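Local coordinates for protein chitinase (Paenibacillus sp. FPU-7, PDB 5GZT) that probably hydrolyses internal beta-1,4 linkages of chitin and chitodextrins at random, as an endo-acting chitinase with two glycosyl hydrolase family 18 regions, at residues B[11-16]-B[33-38]; B[39-44]-B[66-71]; B[52-57]-B[75-80]; B[95-100]-B[117-122]. All blocks are in the same frame, centred on the assembly; numbering follows the deposited sequence. Where two conformers were deposited one is given.

Interaction 1. Residues B[11-16]-B[33-38]; sequences VVYVDK and EVIIAG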
loop_
_atom_site.group_PDB
_atom_site.type_symbol
_atom_site.label_atom_id
_atom_site.label_comp_id
_atom_site.label_asym_id
_atom_site.label_seq_id
_atom_site.Cartn_x
_atom_site.Cartn_y
_atom_site.Cartn_z
ATOM N N VAL B 11 -50.712 38.456 27.984
ATOM C CA VAL B 11 -51.827 37.614 27.588
ATOM C C VAL B 11 -52.953 38.531 27.096
ATOM O O VAL B 11 -53.142 39.615 27.639
ATOM C CB VAL B 11 -52.285 36.705 28.757
ATOM C CG1 VAL B 11 -53.663 36.062 28.494
ATOM C CG2 VAL B 11 -51.214 35.657 29.042
ATOM N N VAL B 12 -53.665 38.082 26.059
ATOM C CA VAL B 12 -54.780 38.796 25.438
ATOM C C VAL B 12 -55.961 37.845 25.361
ATOM O O VAL B 12 -55.800 36.731 24.903
ATOM C CB VAL B 12 -54.432 39.224 23.980
ATOM C CG1 VAL B 12 -55.575 40.035 23.361
ATOM C CG2 VAL B 12 -53.093 39.950 23.911
ATOM N N TYR B 13 -57.141 38.268 25.784
ATOM C CA TYR B 13 -58.358 37.444 25.697
ATOM C C TYR B 13 -59.380 38.161 24.805
ATOM O O TYR B 13 -59.681 39.326 25.023
ATOM C CB TYR B 13 -58.945 37.192 27.096
ATOM C CG TYR B 13 -60.191 36.325 27.123
ATOM C CD1 TYR B 13 -60.099 34.922 27.107
ATOM C CD2 TYR B 13 -61.468 36.900 27.213
ATOM C CE1 TYR B 13 -61.237 34.124 27.137
ATOM C CE2 TYR B 13 -62.615 36.112 27.255
ATOM C CZ TYR B 13 -62.503 34.731 27.219
ATOM O OH TYR B 13 -63.649 33.958 27.234
ATOM N N VAL B 14 -59.933 37.462 23.824
ATOM C CA VAL B 14 -60.813 38.069 22.866
ATOM C C VAL B 14 -62.145 37.372 23.006
ATOM O O VAL B 14 -62.246 36.193 22.711
ATOM C CB VAL B 14 -60.252 37.946 21.420
ATOM C CG1 VAL B 14 -61.232 38.502 20.369
ATOM C CG2 VAL B 14 -58.892 38.618 21.305
ATOM N N ASP B 15 -63.161 38.101 23.474
ATOM C CA ASP B 15 -64.559 37.624 23.444
ATOM C C ASP B 15 -65.450 38.576 22.659
ATOM O O ASP B 15 -66.655 38.702 22.947
ATOM C CB ASP B 15 -65.117 37.399 24.857
ATOM C CG ASP B 15 -65.023 38.644 25.756
ATOM O OD1 ASP B 15 -64.365 39.653 25.370
ATOM O OD2 ASP B 15 -65.597 38.587 26.871
ATOM N N LYS B 16 -64.857 39.216 21.652
ATOM C CA LYS B 16 -65.606 40.040 20.710
ATOM C C LYS B 16 -66.761 39.263 20.098
ATOM O O LYS B 16 -66.569 38.200 19.508
ATOM C CB LYS B 16 -64.719 40.525 19.561
ATOM C CG LYS B 16 -65.496 41.293 18.478
ATOM C CD LYS B 16 -66.033 42.614 19.052
ATOM C CE LYS B 16 -66.209 43.688 18.006
ATOM N NZ LYS B 16 -67.358 43.430 17.118
ATOM N N GLU B 33 -49.735 35.457 24.798
ATOM C CA GLU B 33 -50.615 34.448 24.253
ATOM C C GLU B 33 -51.965 35.099 23.976
ATOM O O GLU B 33 -52.570 35.660 24.899
ATOM C CB GLU B 33 -50.786 33.247 25.243
ATOM C CG GLU B 33 -51.883 32.221 24.879
ATOM C CD GLU B 33 -51.983 31.008 25.820
ATOM O OE1 GLU B 33 -50.923 30.541 26.239
ATOM O OE2 GLU B 33 -53.106 30.513 26.110
ATOM N N VAL B 34 -52.466 34.943 22.743
ATOM C CA VAL B 34 -53.840 35.336 22.400
ATOM C C VAL B 34 -54.849 34.183 22.573
ATOM O O VAL B 34 -54.752 33.146 21.894
ATOM C CB VAL B 34 -53.915 35.834 20.924
ATOM C CG1 VAL B 34 -55.288 36.425 20.626
ATOM C CG2 VAL B 34 -52.773 36.791 20.590
ATOM N N ILE B 35 -55.857 34.361 23.414
ATOM C CA ILE B 35 -56.843 33.340 23.681
ATOM C C ILE B 35 -58.082 33.830 23.028
ATOM O O ILE B 35 -58.587 34.899 23.398
ATOM C CB ILE B 35 -57.156 33.167 25.223
ATOM C CG1 ILE B 35 -55.992 32.536 25.972
ATOM C CG2 ILE B 35 -58.390 32.312 25.438
ATOM C CD1 ILE B 35 -54.929 33.535 26.333
ATOM N N ILE B 36 -58.625 33.025 22.126
ATOM C CA ILE B 36 -59.740 33.416 21.282
ATOM C C ILE B 36 -61.030 32.751 21.700
ATOM O O ILE B 36 -61.201 31.510 21.591
ATOM C CB ILE B 36 -59.444 33.179 19.769
ATOM C CG1 ILE B 36 -58.169 33.943 19.392
ATOM C CG2 ILE B 36 -60.624 33.606 18.936
ATOM C CD1 ILE B 36 -57.804 33.920 17.929
ATOM N N ALA B 37 -61.959 33.607 22.149
ATOM C CA ALA B 37 -63.331 33.227 22.461
ATOM C C ALA B 37 -64.286 34.100 21.661
ATOM O O ALA B 37 -65.465 34.224 22.013
ATOM C CB ALA B 37 -63.601 33.383 23.961
ATOM N N GLY B 38 -63.780 34.725 20.604
ATOM C CA GLY B 38 -64.658 35.376 19.664
ATOM C C GLY B 38 -64.011 35.652 18.330
ATOM O O GLY B 38 -62.938 35.150 18.028
#
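I35 fits against V11, V12 and Y13 of the neighbouring segment 11-16, and each branch of its side chain has a different neighbour. CB stands 3.8 Å from V12 O, with Y13 CD1 close by. There the chain forks. CG2 runs to the tyrosine ring, approaching Y13 CD1 to 3.5 Å and staying near CE1, in an oblique contact in which the two side chains cross at about a right angle. CG1, set beside the isoleucine's own backbone N (chi1 -71°), directs the other branch toward V11, and the terminal CD1 comes to rest 3.6 Å from V11 CG1 and as near to V12 O. The ring continues the apolar row beyond I35: Y13 CZ lies 3.7 Å from A37 CB, OH also near.

Beneath these side chains the strands 12-14 and 34-36 run parallel, the hydrogen bonds V12 N to E33 O and V14 N to I35 O alternating with I35 N to V12 O (2.8 Å) and A37 N to V14 O. The last is more bent, at 146°, where the chain leaves the strand. At G38 there is no space for a side chain, since a CB would run into K16 O. On the other face V14 CG2 and V34 CG1, 4.3 Å apart, are buried against V40 and L42 of strand 40-47. V12, Y13 and V14 also pair in parallel with a strand of another protein chain, so the sheet carries on across that interface. Parallel strands in register are typical of a parallel beta-helix, here at its N-terminal end in this chain.

Interaction 2. Residues B[39-44]-B[66-71]; sequences SVKLEE and KVTLSG. With NA (sodium ion), chain C; FMT (formic acid), chain K.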
loop_
_atom_site.group_PDB
_atom_site.type_symbol
_atom_site.label_atom_id
_atom_site.label_comp_id
_atom_site.label_asym_id
_atom_site.label_seq_id
_atom_site.Cartn_x
_atom_site.Cartn_y
_atom_site.Cartn_z
ATOM N N SER B 39 -64.710 36.467 17.549
ATOM C CA SER B 39 -64.342 36.811 16.213
ATOM C C SER B 39 -63.250 37.852 16.233
ATOM O O SER B 39 -63.289 38.827 17.018
ATOM C CB SER B 39 -65.560 37.277 15.445
ATOM O OG SER B 39 -66.479 36.199 15.389
ATOM N N VAL B 40 -62.249 37.611 15.393
ATOM C CA VAL B 40 -60.987 38.328 15.466
ATOM C C VAL B 40 -60.128 38.194 14.177
ATOM O O VAL B 40 -60.250 37.225 13.433
ATOM C CB VAL B 40 -60.176 37.863 16.689
ATOM C CG1 VAL B 40 -59.593 36.445 16.459
ATOM C CG2 VAL B 40 -59.068 38.850 17.036
ATOM N N LYS B 41 -59.244 39.163 13.949
ATOM C CA LYS B 41 -58.218 39.043 12.933
ATOM C C LYS B 41 -56.911 39.576 13.479
ATOM O O LYS B 41 -56.815 40.756 13.785
ATOM C CB LYS B 41 -58.671 39.749 11.653
ATOM C CG LYS B 41 -57.632 39.869 10.541
ATOM C CD LYS B 41 -58.360 40.155 9.227
ATOM C CE LYS B 41 -57.468 40.696 8.140
ATOM N NZ LYS B 41 -56.155 40.019 8.032
ATOM N N LEU B 42 -55.914 38.705 13.653
ATOM C CA LEU B 42 -54.590 39.134 14.083
ATOM C C LEU B 42 -53.852 39.420 12.820
ATOM O O LEU B 42 -53.948 38.653 11.821
ATOM C CB LEU B 42 -53.843 38.075 14.896
ATOM C CG LEU B 42 -54.620 37.496 16.091
ATOM C CD1 LEU B 42 -53.721 36.679 17.018
ATOM C CD2 LEU B 42 -55.367 38.537 16.919
ATOM N N GLU B 43 -53.149 40.552 12.858
ATOM C CA GLU B 43 -52.323 41.017 11.763
ATOM C C GLU B 43 -51.003 41.582 12.270
ATOM O O GLU B 43 -50.963 42.296 13.262
ATOM C CB GLU B 43 -53.121 42.087 11.055
ATOM C CG GLU B 43 -52.565 42.556 9.739
ATOM C CD GLU B 43 -53.676 43.040 8.804
ATOM O OE1 GLU B 43 -54.752 43.513 9.292
ATOM O OE2 GLU B 43 -53.426 42.931 7.569
ATOM N N GLU B 44 -49.923 41.254 11.585
ATOM C CA GLU B 44 -48.641 41.771 11.910
ATOM C C GLU B 44 -48.186 42.586 10.701
ATOM O O GLU B 44 -47.889 42.014 9.637
ATOM C CB GLU B 44 -47.639 40.652 12.196
ATOM C CG GLU B 44 -47.910 39.828 13.478
ATOM C CD GLU B 44 -46.732 38.885 13.807
ATOM O OE1 GLU B 44 -46.056 38.378 12.852
ATOM O OE2 GLU B 44 -46.439 38.673 15.020
ATOM N N LYS B 66 -65.614 34.152 13.224
ATOM C CA LYS B 66 -64.642 34.342 12.178
ATOM C C LYS B 66 -63.304 34.590 12.813
ATOM O O LYS B 66 -63.123 35.571 13.554
ATOM C CB LYS B 66 -65.006 35.496 11.259
ATOM C CG LYS B 66 -65.525 35.024 9.909
ATOM C CD LYS B 66 -65.860 36.187 8.979
ATOM C CE LYS B 66 -64.625 36.927 8.472
ATOM N NZ LYS B 66 -63.663 36.041 7.749
ATOM N N VAL B 67 -62.338 33.735 12.495
ATOM C CA VAL B 67 -61.043 33.836 13.156
ATOM C C VAL B 67 -60.019 33.813 12.069
ATOM O O VAL B 67 -59.921 32.818 11.340
ATOM C CB VAL B 67 -60.826 32.641 14.142
ATOM C CG1 VAL B 67 -59.420 32.697 14.743
ATOM C CG2 VAL B 67 -61.908 32.662 15.240
ATOM N N THR B 68 -59.260 34.887 11.926
ATOM C CA THR B 68 -58.207 34.864 10.917
ATOM C C THR B 68 -56.899 35.429 11.364
ATOM O O THR B 68 -56.867 36.345 12.139
ATOM C CB THR B 68 -58.671 35.290 9.477
ATOM O OG1 THR B 68 -57.710 36.092 8.786
ATOM C CG2 THR B 68 -59.969 35.856 9.424
ATOM N N LEU B 69 -55.817 34.841 10.839
ATOM C CA LEU B 69 -54.443 35.092 11.254
ATOM C C LEU B 69 -53.612 35.490 10.054
ATOM O O LEU B 69 -53.669 34.831 8.985
ATOM C CB LEU B 69 -53.803 33.804 11.876
ATOM C CG LEU B 69 -54.032 33.488 13.377
ATOM C CD1 LEU B 69 -55.419 33.806 13.882
ATOM C CD2 LEU B 69 -53.656 32.039 13.743
ATOM N N SER B 70 -52.802 36.525 10.271
ATOM C CA SER B 70 -51.757 36.973 9.339
ATOM C C SER B 70 -50.595 37.353 10.159
ATOM O O SER B 70 -50.736 38.197 11.013
ATOM C CB SER B 70 -52.195 38.200 8.505
ATOM O OG SER B 70 -53.358 37.835 7.780
ATOM N N GLY B 71 -49.444 36.768 9.859
ATOM C CA GLY B 71 -48.274 36.944 10.676
ATOM C C GLY B 71 -47.494 35.656 10.853
ATOM O O GLY B 71 -47.798 34.636 10.213
HETATM NA NA NA C . -44.875 36.846 15.505
HETATM C C FMT K . -54.679 39.774 4.937
HETATM O O1 FMT K . -55.747 39.548 5.533
HETATM O O2 FMT K . -53.493 39.253 5.327
#
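K41 and S70, on successive turns of a parallel beta-helix, hold one formate between them. K41 NZ donates to its O1 at 2.6 Å and S70 OG to its O2 at 2.8 Å. N89 ND2 is a third donor, and the formate probably comes from the crystallisation liquor. The lysine passes obliquely over T68, CD being 4.1 Å from T68 OG1, and a bend at its end (chi4 43°) brings NZ to the anion. E43 OE1 makes a long salt bridge to K41 NZ, at 4.0 Å, while its stronger partner is R22. A methionine in place of K41 would probably leave formate O1 without its charged donor and E43 without its long salt bridge.

Behind this group, backbone hydrogen bonds of the parallel strands set the register, among them V40 N to K66 O and T68 N to V40 O. S39 OG takes a further one from K66 N at 3.1 Å. The opposite face is apolar, with V40 meeting V67 and L42 meeting L69. At the far end E44 OE2 binds sodium at 2.5 Å, with the carbonyl oxygens of T50, F52 and S72, and E44 OE1 lies 3.4 Å from G71 CA.

Interaction 3. Residues B[52-57]-B[75-80]; sequences FEKVVL and DVDVAA. With NA (sodium ion), chain C.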
loop_
_atom_site.group_PDB
_atom_site.type_symbol
_atom_site.label_atom_id
_atom_site.label_comp_id
_atom_site.label_asym_id
_atom_site.label_seq_id
_atom_site.Cartn_x
_atom_site.Cartn_y
_atom_site.Cartn_z
ATOM N N PHE B 52 -47.024 38.616 17.771
ATOM C CA PHE B 52 -47.802 37.498 18.307
ATOM C C PHE B 52 -46.968 36.248 18.330
ATOM O O PHE B 52 -46.031 36.090 17.535
ATOM C CB PHE B 52 -49.051 37.200 17.515
ATOM C CG PHE B 52 -49.963 38.343 17.390
ATOM C CD1 PHE B 52 -50.839 38.659 18.405
ATOM C CD2 PHE B 52 -49.969 39.093 16.216
ATOM C CE1 PHE B 52 -51.728 39.723 18.275
ATOM C CE2 PHE B 52 -50.844 40.170 16.056
ATOM C CZ PHE B 52 -51.739 40.481 17.085
ATOM N N GLU B 53 -47.320 35.336 19.246
ATOM C CA GLU B 53 -46.668 34.007 19.243
ATOM C C GLU B 53 -47.662 32.853 19.355
ATOM O O GLU B 53 -47.993 32.239 18.336
ATOM C CB GLU B 53 -45.529 33.968 20.271
ATOM C CG GLU B 53 -44.303 34.726 19.752
ATOM C CD GLU B 53 -43.096 34.610 20.632
ATOM O OE1 GLU B 53 -43.246 34.885 21.820
ATOM O OE2 GLU B 53 -42.019 34.283 20.114
ATOM N N LYS B 54 -48.132 32.579 20.558
ATOM C CA LYS B 54 -49.070 31.522 20.794
ATOM C C LYS B 54 -50.517 32.044 20.647
ATOM O O LYS B 54 -50.887 33.154 21.100
ATOM C CB LYS B 54 -48.804 30.842 22.163
ATOM C CG LYS B 54 -49.759 29.670 22.512
ATOM C CD LYS B 54 -49.307 28.777 23.689
ATOM C CE LYS B 54 -50.479 28.068 24.409
ATOM N NZ LYS B 54 -51.157 26.983 23.651
ATOM N N VAL B 55 -51.341 31.221 20.005
ATOM C CA VAL B 55 -52.729 31.509 19.812
ATOM C C VAL B 55 -53.519 30.237 20.077
ATOM O O VAL B 55 -53.116 29.164 19.583
ATOM C CB VAL B 55 -52.988 31.950 18.338
ATOM C CG1 VAL B 55 -54.444 32.288 18.142
ATOM C CG2 VAL B 55 -52.096 33.113 17.938
ATOM N N VAL B 56 -54.650 30.359 20.774
ATOM C CA VAL B 56 -55.487 29.225 21.120
ATOM C C VAL B 56 -56.887 29.653 20.859
ATOM O O VAL B 56 -57.272 30.699 21.372
ATOM C CB VAL B 56 -55.456 28.855 22.666
ATOM C CG1 VAL B 56 -56.250 27.562 22.915
ATOM C CG2 VAL B 56 -54.052 28.744 23.221
ATOM N N LEU B 57 -57.673 28.843 20.141
ATOM C CA LEU B 57 -59.099 29.036 19.957
ATOM C C LEU B 57 -59.726 28.159 21.018
ATOM O O LEU B 57 -59.549 26.925 20.965
ATOM C CB LEU B 57 -59.569 28.592 18.542
ATOM C CG LEU B 57 -59.155 29.583 17.428
ATOM C CD1 LEU B 57 -57.658 29.730 17.373
ATOM C CD2 LEU B 57 -59.736 29.156 16.103
ATOM N N ASP B 75 -47.151 28.376 18.113
ATOM C CA ASP B 75 -48.067 27.309 18.345
ATOM C C ASP B 75 -49.408 27.929 18.194
ATOM O O ASP B 75 -49.726 28.925 18.873
ATOM C CB ASP B 75 -47.978 26.713 19.776
ATOM C CG ASP B 75 -46.653 26.026 20.052
ATOM O OD1 ASP B 75 -46.308 25.052 19.386
ATOM O OD2 ASP B 75 -45.976 26.417 20.988
ATOM N N VAL B 76 -50.204 27.315 17.335
ATOM C CA VAL B 76 -51.580 27.726 17.172
ATOM C C VAL B 76 -52.397 26.482 17.347
ATOM O O VAL B 76 -52.193 25.512 16.623
ATOM C CB VAL B 76 -51.863 28.260 15.771
ATOM C CG1 VAL B 76 -53.356 28.598 15.609
ATOM C CG2 VAL B 76 -50.968 29.423 15.496
ATOM N N ASP B 77 -53.400 26.611 18.193
ATOM C CA ASP B 77 -54.160 25.537 18.721
ATOM C C ASP B 77 -55.639 25.724 18.534
ATOM O O ASP B 77 -56.186 26.678 19.117
ATOM C CB ASP B 77 -53.900 25.540 20.236
ATOM C CG ASP B 77 -53.308 24.316 20.683
ATOM O OD1 ASP B 77 -52.095 24.085 20.390
ATOM O OD2 ASP B 77 -54.115 23.600 21.273
ATOM N N VAL B 78 -56.303 24.802 17.840
ATOM C CA VAL B 78 -57.724 24.894 17.609
ATOM C C VAL B 78 -58.321 23.846 18.545
ATOM O O VAL B 78 -58.226 22.642 18.281
ATOM C CB VAL B 78 -58.077 24.593 16.155
ATOM C CG1 VAL B 78 -59.536 24.766 15.899
ATOM C CG2 VAL B 78 -57.209 25.402 15.217
ATOM N N ALA B 79 -58.993 24.326 19.602
ATOM C CA ALA B 79 -59.463 23.496 20.708
ATOM C C ALA B 79 -60.876 23.964 21.054
ATOM O O ALA B 79 -61.133 24.488 22.157
ATOM C CB ALA B 79 -58.501 23.698 21.889
ATOM N N ALA B 80 -61.773 23.864 20.084
ATOM C CA ALA B 80 -63.063 24.531 20.197
ATOM C C ALA B 80 -64.075 23.644 19.532
ATOM O O ALA B 80 -63.922 23.284 18.356
ATOM C CB ALA B 80 -62.994 25.937 19.569
HETATM NA NA NA C . -44.875 36.846 15.505
#
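L57 meets D77 through both backbone and side chain. Its N-H points almost straight at D77 O (2.8 Å, 168°), and the same carbonyl oxygen lies 3.8 Å from L57 CD1. With CG placed beside the backbone N (chi1 -74°), the leucine folds back over the carbonyl that its own amide is bound to, while CD2 turns inward to V78 CG1 and to V67 of the facing sheet. L57 O in turn accepts A79 N at 3.0 Å and has A79 CB beside it at 3.5 Å.

D77 also donates its N-H to V55 O. Its CB lies side by side with V56, on the face away from L57, at 4.1 Å from V56 CG1. The carboxylate stands in the neighbourhood of K54, OD1 being 4.5 Å from K54 NZ, which is beyond a salt bridge. D75 begins the pairing: D75 O receives V55 N, and K54 CG packs over this oxygen at 3.7 Å. The D75 carboxylate turns instead to one of R95's two conformers, in a salt bridge. F52 O binds the sodium ion at 2.5 Å, with E44, T50 and S72.

The two faces of the parallel beta-helix thus differ: V55, L57, V76 and V78 form a buried apolar face, whereas K54, D75 and D77 gather charges on the outer one, where K54 is probably drawn weakly toward D77 without a directed bond.

Interaction 4. Residues B[95-100]-B[117-122]; sequences RLTVAA and TLTLNI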
loop_
_atom_site.group_PDB
_atom_site.type_symbol
_atom_site.label_atom_id
_atom_site.label_comp_id
_atom_site.label_asym_id
_atom_site.label_seq_id
_atom_site.Cartn_x
_atom_site.Cartn_y
_atom_site.Cartn_z
ATOM N N ARG B 95 -46.330 25.282 14.522
ATOM C CA ARG B 95 -47.053 24.077 14.858
ATOM C C ARG B 95 -48.514 24.444 14.992
ATOM O O ARG B 95 -48.920 25.242 15.834
ATOM C CB ARG B 95 -46.451 23.391 16.120
ATOM C CG ARG B 95 -44.996 22.882 15.943
ATOM C CD ARG B 95 -44.190 22.614 17.255
ATOM N NE ARG B 95 -44.310 23.749 18.176
ATOM C CZ ARG B 95 -43.502 24.827 18.211
ATOM N NH1 ARG B 95 -42.454 24.966 17.432
ATOM N NH2 ARG B 95 -43.769 25.783 19.040
ATOM N N LEU B 96 -49.309 23.843 14.138
ATOM C CA LEU B 96 -50.732 24.100 14.209
ATOM C C LEU B 96 -51.315 22.788 14.628
ATOM O O LEU B 96 -51.021 21.758 13.995
ATOM C CB LEU B 96 -51.255 24.506 12.826
ATOM C CG LEU B 96 -52.741 24.671 12.525
ATOM C CD1 LEU B 96 -53.554 25.410 13.528
ATOM C CD2 LEU B 96 -52.876 25.397 11.165
ATOM N N THR B 97 -52.207 22.815 15.611
ATOM C CA THR B 97 -52.752 21.598 16.176
ATOM C C THR B 97 -54.230 21.713 16.230
ATOM O O THR B 97 -54.738 22.708 16.732
ATOM C CB THR B 97 -52.149 21.351 17.607
ATOM O OG1 THR B 97 -50.728 21.108 17.501
ATOM C CG2 THR B 97 -52.851 20.152 18.275
ATOM N N VAL B 98 -54.930 20.686 15.716
ATOM C CA VAL B 98 -56.349 20.677 15.735
ATOM C C VAL B 98 -56.729 19.568 16.740
ATOM O O VAL B 98 -56.459 18.387 16.530
ATOM C CB VAL B 98 -56.924 20.416 14.337
ATOM C CG1 VAL B 98 -58.410 20.540 14.399
ATOM C CG2 VAL B 98 -56.309 21.399 13.301
ATOM N N ALA B 99 -57.395 19.970 17.810
ATOM C CA ALA B 99 -57.691 19.077 18.936
ATOM C C ALA B 99 -58.853 18.191 18.653
ATOM O O ALA B 99 -59.724 18.517 17.828
ATOM C CB ALA B 99 -57.994 19.923 20.195
ATOM N N ALA B 100 -58.925 17.109 19.446
ATOM C CA ALA B 100 -59.940 16.078 19.346
ATOM C C ALA B 100 -61.313 16.636 19.589
ATOM O O ALA B 100 -62.338 16.048 19.124
ATOM C CB ALA B 100 -59.651 14.940 20.385
ATOM N N THR B 117 -45.464 22.289 10.750
ATOM C CA THR B 117 -46.081 21.065 11.315
ATOM C C THR B 117 -47.546 21.239 11.606
ATOM O O THR B 117 -47.964 22.148 12.339
ATOM C CB THR B 117 -45.289 20.595 12.573
ATOM O OG1 THR B 117 -43.949 20.386 12.138
ATOM C CG2 THR B 117 -45.845 19.250 13.122
ATOM N N LEU B 118 -48.350 20.376 10.992
ATOM C CA LEU B 118 -49.768 20.372 11.257
ATOM C C LEU B 118 -50.122 19.000 11.917
ATOM O O LEU B 118 -49.914 17.954 11.301
ATOM C CB LEU B 118 -50.589 20.579 9.959
ATOM C CG LEU B 118 -52.074 20.419 10.087
ATOM C CD1 LEU B 118 -52.798 21.486 10.892
ATOM C CD2 LEU B 118 -52.742 20.246 8.746
ATOM N N THR B 119 -50.709 19.044 13.115
ATOM C CA THR B 119 -51.076 17.840 13.877
ATOM C C THR B 119 -52.595 17.746 13.970
ATOM O O THR B 119 -53.255 18.629 14.476
ATOM C CB THR B 119 -50.385 17.817 15.243
ATOM O OG1 THR B 119 -48.983 17.946 15.032
ATOM C CG2 THR B 119 -50.667 16.538 16.037
ATOM N N LEU B 120 -53.134 16.638 13.473
ATOM C CA LEU B 120 -54.551 16.427 13.427
ATOM C C LEU B 120 -55.045 15.306 14.377
ATOM O O LEU B 120 -54.624 14.147 14.235
ATOM C CB LEU B 120 -54.927 16.066 12.001
ATOM C CG LEU B 120 -54.467 17.066 10.901
ATOM C CD1 LEU B 120 -54.866 16.535 9.545
ATOM C CD2 LEU B 120 -55.113 18.383 11.202
ATOM N N ASN B 121 -55.997 15.691 15.253
ATOM C CA ASN B 121 -56.570 14.822 16.278
ATOM C C ASN B 121 -58.038 14.730 16.140
ATOM O O ASN B 121 -58.681 14.090 16.986
ATOM C CB ASN B 121 -56.169 15.371 17.664
ATOM C CG ASN B 121 -54.695 15.210 17.950
ATOM O OD1 ASN B 121 -53.980 16.172 18.360
ATOM N ND2 ASN B 121 -54.248 14.001 17.888
ATOM N N ILE B 122 -58.568 15.245 15.038
ATOM C CA ILE B 122 -59.973 15.153 14.658
ATOM C C ILE B 122 -60.029 15.234 13.097
ATOM O O ILE B 122 -59.129 15.755 12.478
ATOM C CB ILE B 122 -60.804 16.339 15.289
ATOM C CG1 ILE B 122 -62.342 16.217 15.186
ATOM C CG2 ILE B 122 -60.444 17.636 14.568
ATOM C CD1 ILE B 122 -62.993 14.981 15.796
HETATM O O HOH W 1 -48.698 20.620 15.385
#
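The flat groups that join L96 and V98 to T117 and T119 are their peptides. They meet head-on, each N-H pointing nearly down the partner carbonyl: L96 N-H donates to T117 O at 2.8 Å, T119 N-H to L96 O and V98 N-H to T119 O, all within 12° of straight. These are consecutive turns of a parallel beta-helix. The L96 carbonyl is approached from both sides of the sheet, by the methyl L118 CD1 at 3.6 Å from the interior and by a water from the outer surface. The guanidinium of R95 leads away from T117 toward D75 on the preceding turn.

Inside, aliphatic side chains lie in neighbouring pairs. L96 and L118 lie side by side, L96 CG being 3.6 Å from L118 CD1, and V98 CG2 repeats the arrangement with L120 CD2 at 3.9 Å. I122 closes the end of the row from across: its CG2, in the position between backbone N and carbonyl carbon, touches V98 CG1 at 3.5 Å, while CD1 rests against A100 O. With an alanine in place of I122, V98 CG1 would probably lose its contact with the isoleucine and a gap would open beside the A99-A100 backbone.

On the outer face T97 and T119 point the same way, and the water donating to L96 O also bridges their hydroxyls, at 3.0 Å from T97 OG1 and 2.7 Å from T119 OG1.

Overall arrangement
From the N terminus, interaction 1 closes the span 17-32, which holds strand 21-27, and pairs the opening two strands of one sheet of the beta-helix. The chain then returns to the other sheet, where interaction 2 forms and spans residues 45-65. Interaction 3 starts within that span and ends beyond it, so 2 and 3 cross, and the sodium ion held by E44 and F52 joins them at the crossing. Interaction 4 follows in series, closing residues 101-116. Interactions 1, 3 and 4 share a sheet: strand 34-36 adjoins 55-57, and 72-78 adjoins 92-98. Interaction 2 lies in the second sheet, its V67 packing on I36 and L57 across the interior.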